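PDB 2ZC0: alanine glyoxylate transaminase from Thermococcus litoralis, which probably catalyses the transfer of an amino group from alanine to glyoxylate, using pyridoxal 5'-phosphate as cofactor. Local coordinates for residues W13-S17 / L137-G143; T127-I133 / P367-D371; P342-G347 / K375-R379; I146-P150 / L161-I165. All blocks are in the same frame, centred on the assembly; numbering follows the deposited sequence.

Contact 1: W13-S17 / L137-G143; sequences WIKGS and LAFEQLG. With ZN (zinc ion), chain E.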
loop_
_atom_site.group_PDB
_atom_site.type_symbol
_atom_site.label_atom_id
_atom_site.label_comp_id
_atom_site.label_asym_id
_atom_site.label_seq_id
_atom_site.Cartn_x
_atom_site.Cartn_y
_atom_site.Cartn_z
ATOM N N TRP A 13 5.218 10.555 0.270
ATOM C CA TRP A 13 5.600 10.346 1.667
ATOM C C TRP A 13 7.063 10.748 1.870
ATOM O O TRP A 13 7.554 10.830 3.004
ATOM C CB TRP A 13 5.395 8.874 2.088
ATOM C CG TRP A 13 3.946 8.414 2.090
ATOM C CD1 TRP A 13 2.837 9.202 2.245
ATOM C CD2 TRP A 13 3.460 7.066 1.988
ATOM N NE1 TRP A 13 1.701 8.434 2.246
ATOM C CE2 TRP A 13 2.055 7.119 2.089
ATOM C CE3 TRP A 13 4.081 5.818 1.816
ATOM C CZ2 TRP A 13 1.254 5.970 2.028
ATOM C CZ3 TRP A 13 3.281 4.675 1.756
ATOM C CH2 TRP A 13 1.882 4.762 1.860
ATOM N N ILE A 14 7.760 10.989 0.761
ATOM C CA ILE A 14 9.162 11.403 0.793
ATOM C C ILE A 14 9.220 12.917 0.956
ATOM O O ILE A 14 8.627 13.651 0.169
ATOM C CB ILE A 14 9.892 11.049 -0.521
ATOM C CG1 ILE A 14 9.887 9.540 -0.737
ATOM C CG2 ILE A 14 11.322 11.564 -0.479
ATOM C CD1 ILE A 14 10.289 9.158 -2.126
ATOM N N LYS A 15 9.937 13.392 1.967
ATOM C CA LYS A 15 10.030 14.829 2.173
ATOM C C LYS A 15 11.440 15.312 2.453
ATOM O O LYS A 15 12.362 14.516 2.651
ATOM C CB LYS A 15 9.081 15.258 3.291
ATOM C CG LYS A 15 9.246 14.489 4.574
ATOM C CD LYS A 15 8.228 14.949 5.620
ATOM C CE LYS A 15 8.278 14.048 6.829
ATOM N NZ LYS A 15 8.083 12.637 6.405
ATOM N N GLY A 16 11.606 16.631 2.444
ATOM C CA GLY A 16 12.912 17.229 2.681
ATOM C C GLY A 16 13.510 16.907 4.034
ATOM O O GLY A 16 12.806 16.516 4.963
ATOM N N SER A 17 14.823 17.086 4.140
ATOM C CA SER A 17 15.571 16.832 5.373
ATOM C C SER A 17 16.471 18.026 5.685
ATOM O O SER A 17 17.365 18.363 4.902
ATOM C CB SER A 17 16.428 15.571 5.210
ATOM O OG SER A 17 17.385 15.439 6.251
ATOM N N LEU A 137 12.648 9.640 8.870
ATOM C CA LEU A 137 12.387 9.896 7.453
ATOM C C LEU A 137 12.269 8.545 6.722
ATOM O O LEU A 137 11.341 8.326 5.949
ATOM C CB LEU A 137 13.534 10.745 6.867
ATOM C CG LEU A 137 13.356 12.230 6.490
ATOM C CD1 LEU A 137 12.233 12.882 7.255
ATOM C CD2 LEU A 137 14.663 12.956 6.677
ATOM N N ALA A 138 13.197 7.635 6.999
ATOM C CA ALA A 138 13.185 6.322 6.365
ATOM C C ALA A 138 11.881 5.589 6.635
ATOM O O ALA A 138 11.272 5.058 5.713
ATOM C CB ALA A 138 14.365 5.471 6.849
ATOM N N PHE A 139 11.433 5.576 7.890
ATOM C CA PHE A 139 10.194 4.873 8.225
ATOM C C PHE A 139 8.925 5.550 7.721
ATOM O O PHE A 139 7.949 4.870 7.370
ATOM C CB PHE A 139 10.089 4.646 9.737
ATOM C CG PHE A 139 11.104 3.669 10.277
ATOM C CD1 PHE A 139 11.985 3.010 9.423
ATOM C CD2 PHE A 139 11.162 3.393 11.641
ATOM C CE1 PHE A 139 12.915 2.092 9.919
ATOM C CE2 PHE A 139 12.087 2.480 12.149
ATOM C CZ PHE A 139 12.963 1.823 11.284
ATOM N N GLU A 140 8.920 6.875 7.673
ATOM C CA GLU A 140 7.741 7.569 7.192
ATOM C C GLU A 140 7.599 7.489 5.683
ATOM O O GLU A 140 6.473 7.523 5.177
ATOM C CB GLU A 140 7.745 9.039 7.617
ATOM C CG GLU A 140 7.887 9.252 9.107
ATOM C CD GLU A 140 7.741 10.713 9.498
ATOM O OE1 GLU A 140 8.244 11.585 8.750
ATOM O OE2 GLU A 140 7.124 10.983 10.551
ATOM N N GLN A 141 8.708 7.403 4.950
ATOM C CA GLN A 141 8.544 7.286 3.505
ATOM C C GLN A 141 8.142 5.852 3.166
ATOM O O GLN A 141 7.822 5.544 2.028
ATOM C CB GLN A 141 9.792 7.735 2.722
ATOM C CG GLN A 141 11.081 7.074 3.061
ATOM C CD GLN A 141 12.255 7.752 2.374
ATOM O OE1 GLN A 141 12.196 8.938 2.049
ATOM N NE2 GLN A 141 13.321 7.012 2.161
ATOM N N LEU A 142 8.152 4.981 4.175
ATOM C CA LEU A 142 7.695 3.610 3.980
ATOM C C LEU A 142 6.240 3.594 4.436
ATOM O O LEU A 142 5.610 2.549 4.493
ATOM C CB LEU A 142 8.529 2.611 4.774
ATOM C CG LEU A 142 9.897 2.312 4.120
ATOM C CD1 LEU A 142 10.836 1.573 5.109
ATOM C CD2 LEU A 142 9.659 1.444 2.859
ATOM N N GLY A 143 5.699 4.772 4.745
ATOM C CA GLY A 143 4.307 4.846 5.176
ATOM C C GLY A 143 4.014 4.743 6.668
ATOM O O GLY A 143 2.864 4.823 7.071
HETATM ZN ZN ZN E . 7.590 12.853 11.238
HETATM O O HOH W 1 9.830 11.165 4.973
HETATM O O HOH W 2 11.926 11.416 3.097
HETATM O O HOH W 3 6.932 12.809 13.593
#
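Trp13 and Gln141 bring their CA atoms to 4.6 Å where loop 13-17 passes the C-terminal end of helix 133-140. The helix ends in a Schellman motif. Gly143, at positive phi, is its C-prime residue, and Gly143 N bonds to Glu140 O at 2.9 Å. No direct backbone hydrogen bond joins the two segments. The Trp13 indole covers the turn instead. Gly143 CA stands over one face, 3.8 Å from the centroid of the six-membered ring, in a CH-pi contact. Gln141 O meets the ring edge in its plane. With an alanine in place of Trp13, Gly143 would probably lose the indole over its CA, and a gap would open beside the helix end. Leu137 CD2 presses on Ser17 CB at 3.5 Å. Lys15 NZ makes a salt bridge of 2.6 Å to Glu140 OE1, met on the anti side, 33° out of the carboxylate plane. A bend at chi4 (-55°) turns NZ that way. A water accepts from Lys15 NZ at 2.7 Å and lies within hydrogen-bonding reach of Trp13 O. Glu140 OE2 binds the zinc ion at 2.0 Å. One carboxylate thus serves an ammonium group and a metal, which would probably keep it ionised.

Contact 2: T127-I133 / P367-D371; sequences TENPSYI and PFYTD. With PMP (4'-deoxy-4'-aminopyridoxal-5'-phosphate), chain F; IMD (imidazole), chain G.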
loop_
_atom_site.group_PDB
_atom_site.type_symbol
_atom_site.label_atom_id
_atom_site.label_comp_id
_atom_site.label_asym_id
_atom_site.label_seq_id
_atom_site.Cartn_x
_atom_site.Cartn_y
_atom_site.Cartn_z
ATOM N N THR A 127 9.181 5.675 18.787
ATOM C CA THR A 127 10.589 6.037 18.878
ATOM C C THR A 127 10.785 6.969 20.065
ATOM O O THR A 127 9.834 7.312 20.763
ATOM C CB THR A 127 11.027 6.822 17.635
ATOM O OG1 THR A 127 10.373 8.098 17.634
ATOM C CG2 THR A 127 10.635 6.075 16.365
ATOM N N GLU A 128 12.024 7.379 20.293
ATOM C CA GLU A 128 12.318 8.332 21.361
ATOM C C GLU A 128 11.954 9.695 20.766
ATOM O O GLU A 128 11.706 9.790 19.560
ATOM C CB GLU A 128 13.812 8.273 21.713
ATOM C CG GLU A 128 14.196 7.050 22.542
ATOM C CD GLU A 128 15.505 6.420 22.115
ATOM O OE1 GLU A 128 16.101 6.875 21.119
ATOM O OE2 GLU A 128 15.941 5.449 22.773
ATOM N N ASN A 129 11.868 10.730 21.601
ATOM C CA ASN A 129 11.584 12.086 21.113
ATOM C C ASN A 129 12.560 13.031 21.801
ATOM O O ASN A 129 12.478 13.238 23.017
ATOM C CB ASN A 129 10.135 12.513 21.409
ATOM C CG ASN A 129 9.784 13.882 20.795
ATOM O OD1 ASN A 129 10.414 14.321 19.825
ATOM N ND2 ASN A 129 8.768 14.543 21.345
ATOM N N PRO A 130 13.516 13.598 21.037
ATOM C CA PRO A 130 13.719 13.401 19.595
ATOM C C PRO A 130 14.369 12.053 19.273
ATOM O O PRO A 130 14.609 11.242 20.170
ATOM C CB PRO A 130 14.647 14.547 19.231
ATOM C CG PRO A 130 15.563 14.559 20.439
ATOM C CD PRO A 130 14.555 14.495 21.579
ATOM N N SER A 131 14.651 11.827 17.990
ATOM C CA SER A 131 15.305 10.600 17.523
ATOM C C SER A 131 16.110 10.954 16.266
ATOM O O SER A 131 16.030 12.076 15.777
ATOM C CB SER A 131 14.263 9.508 17.208
ATOM O OG SER A 131 14.868 8.339 16.663
ATOM N N TYR A 132 16.895 10.004 15.764
ATOM C CA TYR A 132 17.727 10.207 14.569
ATOM C C TYR A 132 16.822 10.526 13.367
ATOM O O TYR A 132 16.045 9.674 12.950
ATOM C CB TYR A 132 18.536 8.931 14.300
ATOM C CG TYR A 132 19.463 9.009 13.110
ATOM C CD1 TYR A 132 19.713 7.877 12.325
ATOM C CD2 TYR A 132 20.069 10.214 12.748
ATOM C CE1 TYR A 132 20.536 7.940 11.206
ATOM C CE2 TYR A 132 20.899 10.292 11.632
ATOM C CZ TYR A 132 21.126 9.149 10.863
ATOM O OH TYR A 132 21.927 9.222 9.746
ATOM N N ILE A 133 16.921 11.736 12.810
ATOM C CA ILE A 133 16.053 12.100 11.696
ATOM C C ILE A 133 16.039 11.151 10.510
ATOM O O ILE A 133 14.992 10.923 9.923
ATOM C CB ILE A 133 16.338 13.508 11.144
ATOM C CG1 ILE A 133 17.828 13.826 11.207
ATOM C CG2 ILE A 133 15.540 14.510 11.907
ATOM C CD1 ILE A 133 18.656 13.101 10.213
ATOM N N PRO A 367 14.157 19.365 13.578
ATOM C CA PRO A 367 13.782 18.279 12.665
ATOM C C PRO A 367 13.839 16.890 13.295
ATOM O O PRO A 367 13.168 15.970 12.831
ATOM C CB PRO A 367 14.779 18.438 11.519
ATOM C CG PRO A 367 15.078 19.911 11.540
ATOM C CD PRO A 367 15.265 20.149 13.005
ATOM N N PHE A 368 14.622 16.743 14.359
ATOM C CA PHE A 368 14.751 15.455 15.039
ATOM C C PHE A 368 13.610 15.103 15.993
ATOM O O PHE A 368 13.587 13.991 16.511
ATOM C CB PHE A 368 16.068 15.391 15.823
ATOM C CG PHE A 368 17.298 15.560 14.979
ATOM C CD1 PHE A 368 17.600 16.791 14.408
ATOM C CD2 PHE A 368 18.181 14.497 14.795
ATOM C CE1 PHE A 368 18.761 16.968 13.671
ATOM C CE2 PHE A 368 19.341 14.663 14.062
ATOM C CZ PHE A 368 19.633 15.901 13.499
ATOM N N TYR A 369 12.676 16.031 16.227
ATOM C CA TYR A 369 11.535 15.792 17.138
ATOM C C TYR A 369 10.300 15.263 16.416
ATOM O O TYR A 369 10.032 15.641 15.273
ATOM C CB TYR A 369 11.166 17.078 17.902
ATOM C CG TYR A 369 12.225 17.507 18.898
ATOM C CD1 TYR A 369 12.025 17.351 20.279
ATOM C CD2 TYR A 369 13.455 17.999 18.462
ATOM C CE1 TYR A 369 13.029 17.666 21.195
ATOM C CE2 TYR A 369 14.466 18.315 19.370
ATOM C CZ TYR A 369 14.241 18.141 20.736
ATOM O OH TYR A 369 15.246 18.415 21.624
ATOM N N THR A 370 9.546 14.406 17.110
ATOM C CA THR A 370 8.349 13.761 16.563
ATOM C C THR A 370 7.075 14.561 16.796
ATOM O O THR A 370 5.980 14.166 16.388
ATOM C CB THR A 370 8.191 12.326 17.150
ATOM O OG1 THR A 370 7.823 12.390 18.540
ATOM C CG2 THR A 370 9.515 11.576 17.031
ATOM N N ASP A 371 7.217 15.701 17.451
ATOM C CA ASP A 371 6.064 16.539 17.696
ATOM C C ASP A 371 6.472 17.997 17.544
ATOM O O ASP A 371 7.452 18.295 16.867
ATOM C CB ASP A 371 5.444 16.230 19.080
ATOM C CG ASP A 371 6.360 16.567 20.255
ATOM O OD1 ASP A 371 5.939 16.270 21.394
ATOM O OD2 ASP A 371 7.469 17.115 20.072
HETATM N N1 PMP F . 22.067 5.170 13.397
HETATM C C2 PMP F . 22.331 6.353 13.996
HETATM C C2A PMP F . 21.641 6.617 15.336
HETATM C C3 PMP F . 23.214 7.298 13.408
HETATM O O3 PMP F . 23.458 8.504 14.051
HETATM C C4 PMP F . 23.829 6.982 12.140
HETATM C C4A PMP F . 24.787 8.011 11.509
HETATM N N4A PMP F . 24.329 8.514 10.214
HETATM C C5 PMP F . 23.490 5.619 11.501
HETATM C C6 PMP F . 22.597 4.755 12.180
HETATM C C5A PMP F . 24.079 5.157 10.156
HETATM O O4P PMP F . 25.173 5.030 10.275
HETATM P P PMP F . 25.868 4.456 8.868
HETATM O O1P PMP F . 26.597 2.706 8.881
HETATM O O2P PMP F . 27.328 5.641 8.529
HETATM O O3P PMP F . 24.751 4.522 7.439
HETATM N N1 IMD G . 11.083 14.715 11.717
HETATM C C2 IMD G . 9.891 14.241 12.062
HETATM N N3 IMD G . 9.572 13.254 11.234
HETATM C C4 IMD G . 10.587 13.102 10.347
HETATM C C5 IMD G . 11.532 14.015 10.648
#
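Pro130 and Phe368 meet where strand 124-129 of the central sheet runs out toward the cofactor, in an arrangement consistent with fold type I of the pyridoxal-phosphate enzymes. The tight side is apolar. A cis peptide precedes Pro130, and the proline lies flat on Tyr369. Its CB sits 3.6 Å from the centroid of the Tyr369 ring, over the centre of the face. Ile133 CG1 stands over one face of the Phe368 ring, 3.6 Å from its centroid and offset toward the rim. A backbone bond from Ser131 N to Phe368 O, 2.8 Å long, ties the two segments together between these contacts. The looser, more open side is polar. Asn129 extends with CG anti to the backbone N (chi1 -175°), which carries its amide across to 370-371. Thr370 N gives a 2.9 Å bond to Asn129 OD1 from above the carbonyl plane. Asn129 ND2 gives a 3.2 Å hydrogen bond to OD2 of Asp371, an exposed residue. The amide and carboxylate planes stand 80° apart, and Asp371 OD2 also accepts from Ser373 N. On the buried side the chain leads to Tyr132, whose ring face lies against the PMP cofactor, with Tyr132 CE1 3.5 Å from its C3.

Contact 3: P342-G347 / K375-R379; sequences PEGADG and KNAIR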
loop_
_atom_site.group_PDB
_atom_site.type_symbol
_atom_site.label_atom_id
_atom_site.label_comp_id
_atom_site.label_asym_id
_atom_site.label_seq_id
_atom_site.Cartn_x
_atom_site.Cartn_y
_atom_site.Cartn_z
ATOM N N PRO A 342 17.226 29.638 24.546
ATOM C CA PRO A 342 16.169 29.920 25.521
ATOM C C PRO A 342 14.842 29.427 24.959
ATOM O O PRO A 342 14.650 29.410 23.742
ATOM C CB PRO A 342 16.214 31.438 25.647
ATOM C CG PRO A 342 17.661 31.736 25.438
ATOM C CD PRO A 342 17.982 30.862 24.239
ATOM N N GLU A 343 13.936 29.015 25.836
ATOM C CA GLU A 343 12.640 28.524 25.388
ATOM C C GLU A 343 11.971 29.544 24.468
ATOM O O GLU A 343 11.964 30.740 24.754
ATOM C CB GLU A 343 11.744 28.221 26.596
ATOM C CG GLU A 343 11.883 29.221 27.735
ATOM C CD GLU A 343 12.476 28.598 28.998
ATOM O OE1 GLU A 343 13.280 27.642 28.873
ATOM O OE2 GLU A 343 12.148 29.071 30.115
ATOM N N GLY A 344 11.431 29.068 23.349
ATOM C CA GLY A 344 10.763 29.953 22.408
ATOM C C GLY A 344 11.638 30.432 21.261
ATOM O O GLY A 344 11.126 30.875 20.231
ATOM N N ALA A 345 12.954 30.348 21.438
ATOM C CA ALA A 345 13.906 30.779 20.415
ATOM C C ALA A 345 13.952 29.809 19.238
ATOM O O ALA A 345 13.962 28.593 19.429
ATOM C CB ALA A 345 15.292 30.908 21.026
ATOM N N ASP A 346 13.984 30.354 18.023
ATOM C CA ASP A 346 14.015 29.545 16.801
ATOM C C ASP A 346 15.417 29.003 16.523
ATOM O O ASP A 346 16.353 29.767 16.278
ATOM C CB ASP A 346 13.544 30.375 15.602
ATOM C CG ASP A 346 13.516 29.571 14.312
ATOM O OD1 ASP A 346 12.434 29.064 13.943
ATOM O OD2 ASP A 346 14.576 29.434 13.668
ATOM N N GLY A 347 15.550 27.680 16.533
ATOM C CA GLY A 347 16.843 27.068 16.296
ATOM C C GLY A 347 17.315 26.977 14.855
ATOM O O GLY A 347 18.521 27.004 14.603
ATOM N N LYS A 375 11.913 23.294 19.108
ATOM C CA LYS A 375 12.130 24.526 18.345
ATOM C C LYS A 375 13.435 25.252 18.648
ATOM O O LYS A 375 14.028 25.875 17.762
ATOM C CB LYS A 375 10.985 25.507 18.575
ATOM C CG LYS A 375 11.079 26.754 17.704
ATOM C CD LYS A 375 10.011 27.775 18.078
ATOM C CE LYS A 375 10.024 28.980 17.141
ATOM N NZ LYS A 375 9.716 28.606 15.724
ATOM N N ASN A 376 13.876 25.175 19.898
ATOM C CA ASN A 376 15.091 25.852 20.335
ATOM C C ASN A 376 16.311 24.942 20.404
ATOM O O ASN A 376 17.367 25.344 20.894
ATOM C CB ASN A 376 14.851 26.481 21.713
ATOM C CG ASN A 376 14.499 25.449 22.784
ATOM O OD1 ASN A 376 13.596 24.625 22.598
ATOM N ND2 ASN A 376 15.206 25.500 23.914
ATOM N N ALA A 377 16.177 23.718 19.909
ATOM C CA ALA A 377 17.286 22.780 19.956
ATOM C C ALA A 377 18.322 23.001 18.864
ATOM O O ALA A 377 18.009 23.471 17.775
ATOM C CB ALA A 377 16.759 21.355 19.885
ATOM N N ILE A 378 19.568 22.668 19.174
ATOM C CA ILE A 378 20.661 22.778 18.220
ATOM C C ILE A 378 21.604 21.614 18.497
ATOM O O ILE A 378 22.118 21.472 19.608
ATOM C CB ILE A 378 21.450 24.111 18.364
ATOM C CG1 ILE A 378 20.754 25.237 17.585
ATOM C CG2 ILE A 378 22.867 23.941 17.834
ATOM C CD1 ILE A 378 19.520 25.794 18.252
ATOM N N ARG A 379 21.828 20.768 17.500
ATOM C CA ARG A 379 22.722 19.640 17.704
ATOM C C ARG A 379 24.151 20.036 17.368
ATOM O O ARG A 379 24.412 20.683 16.346
ATOM C CB ARG A 379 22.287 18.465 16.843
ATOM C CG ARG A 379 22.886 17.143 17.255
ATOM C CD ARG A 379 22.619 16.120 16.178
ATOM N NE ARG A 379 23.497 16.371 15.046
ATOM C CZ ARG A 379 23.503 15.662 13.924
ATOM N NH1 ARG A 379 22.661 14.648 13.772
ATOM N NH2 ARG A 379 24.383 15.950 12.974
#
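Gly347 and Lys375 join the start of helix 347-357 to the loop that leads into strand 377-381. The helix follows a type II beta turn, Pro342 to Ala345, and Asp346 is its N-cap residue. Strand 377-381 pairs antiparallel with strand 336-340, so the contact lies at one end of that two-stranded sheet.

Backbone bonds come first. Gly347 N donates to Lys375 O at 2.7 Å. The turn is closed by Ala345 N to Pro342 O at 3.0 Å. Asn376 CA adds a CA-H...O contact of 3.1 Å to Ala345 O.

The charged pair lies on the outer side. Lys375 runs out with CG anti to the backbone N (chi1 -174°) and stays extended until it bends at chi4 (62°). Its NZ then lies 3.3 Å from Asp346 OD1 in a salt bridge, using the anti lone pair of that oxygen. The two side chains cross at about a right angle. Asp346 OD2 caps the helix through Ser349 N. An alanine in place of Asp346 would probably leave Lys375 NZ without its opposite charge and Ser349 N without its cap.

Other polar and apolar contacts complete the joint. Asn376 ND2 is held by Leu341 O, while Asn376 CB rests against Pro342 O. Gly347 is buried, with no space for a CB between Ala377 O and Lys375 O. On this inner side Ile378 CD1 lies 3.6 Å from Gly347 CA.

Contact 4: I146-P150 / L161-I165; sequences IEGVP and LEEKI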
loop_
_atom_site.group_PDB
_atom_site.type_symbol
_atom_site.label_atom_id
_atom_site.label_comp_id
_atom_site.label_asym_id
_atom_site.label_seq_id
_atom_site.Cartn_x
_atom_site.Cartn_y
_atom_site.Cartn_z
ATOM N N ILE A 146 4.858 7.853 13.031
ATOM C CA ILE A 146 5.743 7.923 14.183
ATOM C C ILE A 146 5.146 8.528 15.458
ATOM O O ILE A 146 4.529 9.590 15.425
ATOM C CB ILE A 146 7.032 8.681 13.787
ATOM C CG1 ILE A 146 7.818 7.804 12.808
ATOM C CG2 ILE A 146 7.884 9.010 15.025
ATOM C CD1 ILE A 146 8.958 8.495 12.180
ATOM N N GLU A 147 5.306 7.816 16.574
ATOM C CA GLU A 147 4.844 8.276 17.891
ATOM C C GLU A 147 6.084 8.317 18.774
ATOM O O GLU A 147 6.664 7.275 19.083
ATOM C CB GLU A 147 3.835 7.305 18.513
ATOM C CG GLU A 147 2.443 7.300 17.899
ATOM C CD GLU A 147 1.728 8.634 18.007
ATOM O OE1 GLU A 147 2.137 9.482 18.837
ATOM O OE2 GLU A 147 0.742 8.830 17.262
ATOM N N GLY A 148 6.499 9.517 19.166
ATOM C CA GLY A 148 7.677 9.652 20.007
ATOM C C GLY A 148 7.387 9.554 21.494
ATOM O O GLY A 148 6.253 9.751 21.922
ATOM N N VAL A 149 8.418 9.222 22.272
ATOM C CA VAL A 149 8.339 9.111 23.732
ATOM C C VAL A 149 9.511 9.946 24.274
ATOM O O VAL A 149 10.661 9.692 23.937
ATOM C CB VAL A 149 8.530 7.650 24.218
ATOM C CG1 VAL A 149 8.560 7.605 25.749
ATOM C CG2 VAL A 149 7.396 6.769 23.715
ATOM N N PRO A 150 9.229 10.947 25.126
ATOM C CA PRO A 150 10.247 11.829 25.718
ATOM C C PRO A 150 11.429 11.107 26.360
ATOM O O PRO A 150 11.290 9.993 26.861
ATOM C CB PRO A 150 9.459 12.617 26.763
ATOM C CG PRO A 150 8.096 12.694 26.172
ATOM C CD PRO A 150 7.890 11.282 25.644
ATOM N N LEU A 161 6.611 5.481 28.107
ATOM C CA LEU A 161 6.515 4.545 26.995
ATOM C C LEU A 161 5.235 3.713 27.130
ATOM O O LEU A 161 4.451 3.608 26.178
ATOM C CB LEU A 161 7.727 3.604 26.989
ATOM C CG LEU A 161 8.191 2.932 25.690
ATOM C CD1 LEU A 161 8.892 1.629 26.053
ATOM C CD2 LEU A 161 7.020 2.666 24.742
ATOM N N GLU A 162 5.023 3.131 28.313
ATOM C CA GLU A 162 3.846 2.290 28.558
ATOM C C GLU A 162 2.539 3.061 28.509
ATOM O O GLU A 162 1.490 2.511 28.146
ATOM C CB GLU A 162 3.942 1.572 29.911
ATOM C CG GLU A 162 2.733 0.677 30.168
ATOM C CD GLU A 162 2.923 -0.285 31.325
ATOM O OE1 GLU A 162 2.149 -1.265 31.399
ATOM O OE2 GLU A 162 3.835 -0.071 32.156
ATOM N N GLU A 163 2.594 4.331 28.893
ATOM C CA GLU A 163 1.404 5.166 28.863
ATOM C C GLU A 163 1.090 5.453 27.408
ATOM O O GLU A 163 -0.067 5.480 27.015
ATOM C CB GLU A 163 1.630 6.485 29.607
ATOM C CG GLU A 163 0.372 7.352 29.669
ATOM C CD GLU A 163 -0.851 6.582 30.173
ATOM O OE1 GLU A 163 -0.773 5.994 31.280
ATOM O OE2 GLU A 163 -1.888 6.561 29.464
ATOM N N LYS A 164 2.124 5.671 26.604
ATOM C CA LYS A 164 1.901 5.926 25.184
ATOM C C LYS A 164 1.264 4.681 24.581
ATOM O O LYS A 164 0.239 4.757 23.906
ATOM C CB LYS A 164 3.221 6.235 24.472
ATOM C CG LYS A 164 3.088 6.342 22.949
ATOM C CD LYS A 164 2.079 7.406 22.513
ATOM C CE LYS A 164 2.607 8.824 22.700
ATOM N NZ LYS A 164 1.612 9.856 22.248
ATOM N N ILE A 165 1.868 3.530 24.859
ATOM C CA ILE A 165 1.363 2.261 24.349
ATOM C C ILE A 165 -0.104 2.069 24.730
ATOM O O ILE A 165 -0.916 1.707 23.887
ATOM C CB ILE A 165 2.225 1.092 24.866
ATOM C CG1 ILE A 165 3.597 1.149 24.188
ATOM C CG2 ILE A 165 1.538 -0.242 24.596
ATOM C CD1 ILE A 165 4.618 0.171 24.751
#
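Val149 and Leu161 belong to a beta-alpha-beta crossover of the central sheet, in which strand 145-152 leads, through the short strand 155-156, into helix 158-170 and then into the parallel strand 175-180. The contact packs the strand on its own helix. The axes of 146-150 and 161-165 approach to 8.8 Å and run nearly antiparallel, at 150°.

Val149 is the apolar part. Both its methyls face the helix turn at Leu161. CG1 is anti to the backbone N of Val149 and comes within 3.7 Å of Leu161 N. The other methyl, CG2, meets Leu161 CD2 at 4.2 Å and Lys164 CB at 4.3 Å.

Lys164 carries the polar part. Its chain folds at chi2 (58°) and chi3 (74°), which carries it across toward the strand. Lys164 CE passes 3.8 Å from Gly148 O. Lys164 NZ then reaches Glu147 OE1 at 3.5 Å, a salt bridge with only a weak hydrogen bond, the two side chains crossing at about a right angle. Each charge also has a long, weak second partner, Glu167 for Lys164 and Lys145 for Glu147. The charge pair is partly exposed, whereas Val149 and Leu161 are buried.

Beneath the contact, Val149 and Leu161 both rest on Ile126 of strand 124-129. Across the helix, Leu161 packs on Leu200 and Ile165 on Ile203, both of helix 194-207.

Contacts 1, 2 and 4 each take one segment from a single run of chain, strand 124-129, helix 133-140 and strand 145-152. Contact 2 adjoins contact 1 in sequence, with centres about 13 Å apart. Contacts 2 and 4 share the central sheet, where Thr127 N lies 3.0 Å from Glu147 O, a probable hydrogen bond. Glu140 CG of contact 1 touches Ile146 CD1 of contact 4 at 3.3 Å. Contact 2 comes closest to the cofactor, through Tyr132, and its Thr370 side chain is about 6 Å from the zinc ion. Contact 3 is away from these sites, but Phe368 CZ packs on Arg379 NH1 at 3.3 Å, and Arg379 NH1 hydrogen-bonds Asn186, which bonds the cofactor.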